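Local structure of dihydroorotase (Agrobacterium tumefaciens, 2OGJ) at residues E218-L223 / N249-C254. The protein is a zinc-dependent amidohydrolase-superfamily enzyme that acts as an esterase, deacetylating acetyl-(R)-mandelate in vitro and, less efficiently, acetyl glycolate. Numbering follows the deposited sequence.
Sequences EVLEIL and NLAERC
The carboxylate of Glu-221 reaches across to the isobutyl end of Leu-250, with OE2 leading and CD 3.9 Å from Leu-250 CD2. On the other helix, the guanidinium of Arg-253 carries Leu-250 CD1 over one face, 3.3 Å above its plane and displaced toward the rim. Both charged groups thus lie against the same leucine, the carboxylate mainly at CD2 and the guanidinium beneath CD1, but they do not touch each other: Glu-221 OE2 and Arg-253 NH1 stay 5.4 Å apart, a separation at which attraction between opposite charges may still be felt. These groups border a contact between two successive outer helices of the TIM barrel, 216-222 and 245-253, which follow strands 206-209 and 228-230. The short helical segments run nearly in the same direction, inclined by 26° with their axes 10.2 Å apart at closest approach, and are joined by apolar side chains.

Leu-220 fills the middle of this interface. Its CD2 lies over the backbone of the next helix, 3.8 Å from Ala-251 CA, and also meets the methyl of that alanine, while its CB faces Leu-250 CD2 at 4.1 Å. Leu-220 also touches Val-229 of strand 228-230, linking the helix pair to the barrel wall; its side chain is about 14 Å from a bound zinc ion, so the contact takes no direct part in the metal site. Leu-250 extends toward helix 216-222 with CG opposite its own backbone N (chi1 -178°), whereas a bend at chi2 (-77°) turns the Glu-221 chain across it at about a right angle. At the end of segment 249-254, Cys-254 directs its thiol at Leu-220, placing SG 3.9 Å from Leu-220 CB and close to that residue's carbonyl oxygen.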
ATOM      1  N   GLU A 218      -0.592   1.347  25.210  1.00 57.78           N
ATOM      2  CA  GLU A 218      -1.302   2.377  24.471  1.00 57.81           C
ATOM      3  C   GLU A 218      -2.806   2.204  24.563  1.00 56.09           C
ATOM      4  O   GLU A 218      -3.535   3.180  24.713  1.00 55.12           O
ATOM      5  CB  GLU A 218      -0.851   2.370  23.004  1.00 59.67           C
ATOM      6  CG  GLU A 218       0.503   3.012  22.773  1.00 61.66           C
ATOM      7  CD  GLU A 218       0.945   2.943  21.319  1.00 64.07           C
ATOM      8  OE1 GLU A 218       1.515   3.942  20.816  1.00 65.59           O
ATOM      9  OE2 GLU A 218       0.735   1.888  20.678  1.00 64.43           O
ATOM     10  N   VAL A 219      -3.262   0.960  24.471  1.00 55.80           N
ATOM     11  CA  VAL A 219      -4.685   0.659  24.534  1.00 55.73           C
ATOM     12  C   VAL A 219      -5.282   1.040  25.886  1.00 56.31           C
ATOM     13  O   VAL A 219      -6.330   1.680  25.942  1.00 56.67           O
ATOM     14  CB  VAL A 219      -4.952  -0.827  24.271  1.00 55.64           C
ATOM     15  CG1 VAL A 219      -6.452  -1.095  24.317  1.00 55.81           C
ATOM     16  CG2 VAL A 219      -4.372  -1.223  22.931  1.00 52.86           C
ATOM     17  N   LEU A 220      -4.637   0.629  26.973  1.00 56.51           N
ATOM     18  CA  LEU A 220      -5.102   0.979  28.316  1.00 57.91           C
ATOM     19  C   LEU A 220      -5.238   2.511  28.487  1.00 58.84           C
ATOM     20  O   LEU A 220      -6.102   3.002  29.225  1.00 57.98           O
ATOM     21  CB  LEU A 220      -4.119   0.423  29.351  1.00 57.61           C
ATOM     22  CG  LEU A 220      -4.389  -0.935  30.021  1.00 58.29           C
ATOM     23  CD1 LEU A 220      -5.045  -1.912  29.054  1.00 57.74           C
ATOM     24  CD2 LEU A 220      -3.073  -1.490  30.555  1.00 55.67           C
ATOM     25  N   GLU A 221      -4.370   3.255  27.802  1.00 60.05           N
ATOM     26  CA  GLU A 221      -4.383   4.721  27.856  1.00 60.25           C
ATOM     27  C   GLU A 221      -5.667   5.279  27.235  1.00 58.72           C
ATOM     28  O   GLU A 221      -6.340   6.109  27.836  1.00 57.63           O
ATOM     29  CB  GLU A 221      -3.179   5.308  27.102  1.00 63.20           C
ATOM     30  CG  GLU A 221      -1.785   4.872  27.586  1.00 67.63           C
ATOM     31  CD  GLU A 221      -1.327   5.571  28.867  1.00 70.23           C
ATOM     32  OE1 GLU A 221      -1.848   6.671  29.159  1.00 70.61           O
ATOM     33  OE2 GLU A 221      -0.432   5.029  29.568  1.00 70.62           O
ATOM     34  N   ILE A 222      -5.999   4.824  26.028  1.00 56.93           N
ATOM     35  CA  ILE A 222      -7.196   5.288  25.330  1.00 56.72           C
ATOM     36  C   ILE A 222      -8.526   4.760  25.894  1.00 55.87           C
ATOM     37  O   ILE A 222      -9.566   5.395  25.736  1.00 57.17           O
ATOM     38  CB  ILE A 222      -7.084   4.990  23.795  1.00 56.54           C
ATOM     39  CG1 ILE A 222      -8.461   4.964  23.149  1.00 56.70           C
ATOM     40  CG2 ILE A 222      -6.356   3.711  23.560  1.00 59.95           C
ATOM     41  CD1 ILE A 222      -9.015   6.342  22.887  1.00 62.14           C
ATOM     42  N   LEU A 223      -8.504   3.619  26.568  1.00 54.55           N
ATOM     43  CA  LEU A 223      -9.725   3.059  27.138  1.00 53.79           C
ATOM     44  C   LEU A 223     -10.246   3.865  28.325  1.00 53.11           C
ATOM     45  O   LEU A 223      -9.573   4.759  28.825  1.00 53.27           O
ATOM     46  CB  LEU A 223      -9.484   1.615  27.576  1.00 54.95           C
ATOM     47  CG  LEU A 223      -9.832   0.495  26.595  1.00 55.13           C
ATOM     48  CD1 LEU A 223      -9.275   0.764  25.210  1.00 55.13           C
ATOM     49  CD2 LEU A 223      -9.289  -0.795  27.154  1.00 55.23           C
ATOM     50  N   ASN A 249       1.813  -1.757  36.404  1.00 61.43           N
ATOM     51  CA  ASN A 249       1.345  -0.656  37.215  1.00 60.45           C
ATOM     52  C   ASN A 249       0.197   0.061  36.536  1.00 56.78           C
ATOM     53  O   ASN A 249      -0.735   0.539  37.198  1.00 55.65           O
ATOM     54  CB  ASN A 249       2.509   0.262  37.571  1.00 63.91           C
ATOM     55  CG  ASN A 249       3.569  -0.476  38.368  1.00 67.54           C
ATOM     56  OD1 ASN A 249       3.250  -1.275  39.252  1.00 20.56           O
ATOM     57  ND2 ASN A 249       4.833  -0.216  38.060  1.00 20.56           N
ATOM     58  N   LEU A 250       0.240   0.144  35.215  1.00 53.26           N
ATOM     59  CA  LEU A 250      -0.824   0.819  34.495  1.00 50.71           C
ATOM     60  C   LEU A 250      -2.097  -0.038  34.484  1.00 48.57           C
ATOM     61  O   LEU A 250      -3.190   0.474  34.682  1.00 47.02           O
ATOM     62  CB  LEU A 250      -0.373   1.151  33.064  1.00 49.11           C
ATOM     63  CG  LEU A 250      -1.394   1.920  32.218  1.00 48.26           C
ATOM     64  CD1 LEU A 250      -1.808   3.176  32.937  1.00 45.59           C
ATOM     65  CD2 LEU A 250      -0.810   2.255  30.865  1.00 48.94           C
ATOM     66  N   ALA A 251      -1.951  -1.341  34.269  1.00 49.03           N
ATOM     67  CA  ALA A 251      -3.101  -2.247  34.243  1.00 50.04           C
ATOM     68  C   ALA A 251      -3.830  -2.213  35.584  1.00 50.60           C
ATOM     69  O   ALA A 251      -5.063  -2.169  35.645  1.00 50.22           O
ATOM     70  CB  ALA A 251      -2.637  -3.659  33.941  1.00 50.04           C
ATOM     71  N   GLU A 252      -3.049  -2.237  36.659  1.00 52.09           N
ATOM     72  CA  GLU A 252      -3.586  -2.198  38.013  1.00 53.93           C
ATOM     73  C   GLU A 252      -4.284  -0.859  38.297  1.00 53.75           C
ATOM     74  O   GLU A 252      -5.284  -0.806  39.004  1.00 51.96           O
ATOM     75  CB  GLU A 252      -2.445  -2.434  39.003  1.00 55.57           C
ATOM     76  CG  GLU A 252      -2.799  -2.313  40.479  1.00 58.29           C
ATOM     77  CD  GLU A 252      -1.570  -2.517  41.359  1.00 61.54           C
ATOM     78  OE1 GLU A 252      -0.602  -1.738  41.212  1.00 62.91           O
ATOM     79  OE2 GLU A 252      -1.559  -3.462  42.184  1.00 64.44           O
ATOM     80  N   ARG A 253      -3.756   0.218  37.735  1.00 55.47           N
ATOM     81  CA  ARG A 253      -4.330   1.534  37.933  1.00 58.45           C
ATOM     82  C   ARG A 253      -5.620   1.649  37.130  1.00 59.12           C
ATOM     83  O   ARG A 253      -6.667   2.008  37.673  1.00 59.02           O
ATOM     84  CB  ARG A 253      -3.331   2.584  37.473  1.00 60.67           C
ATOM     85  CG  ARG A 253      -3.757   4.018  37.664  1.00 64.35           C
ATOM     86  CD  ARG A 253      -2.909   4.875  36.779  1.00 69.10           C
ATOM     87  NE  ARG A 253      -1.524   4.416  36.774  1.00 74.67           N
ATOM     88  CZ  ARG A 253      -0.603   4.792  35.892  1.00 76.84           C
ATOM     89  NH1 ARG A 253      -0.904   5.652  34.912  1.00 77.59           N
ATOM     90  NH2 ARG A 253       0.618   4.288  35.997  1.00 76.86           N
ATOM     91  N   CYS A 254      -5.534   1.337  35.839  1.00 59.38           N
ATOM     92  CA  CYS A 254      -6.687   1.395  34.956  1.00 59.73           C
ATOM     93  C   CYS A 254      -7.808   0.520  35.496  1.00 60.47           C
ATOM     94  O   CYS A 254      -8.969   0.701  35.124  1.00 59.58           O
ATOM     95  CB  CYS A 254      -6.290   0.943  33.557  1.00 60.25           C
ATOM     96  SG  CYS A 254      -5.059   2.012  32.757  1.00 60.97           S
TER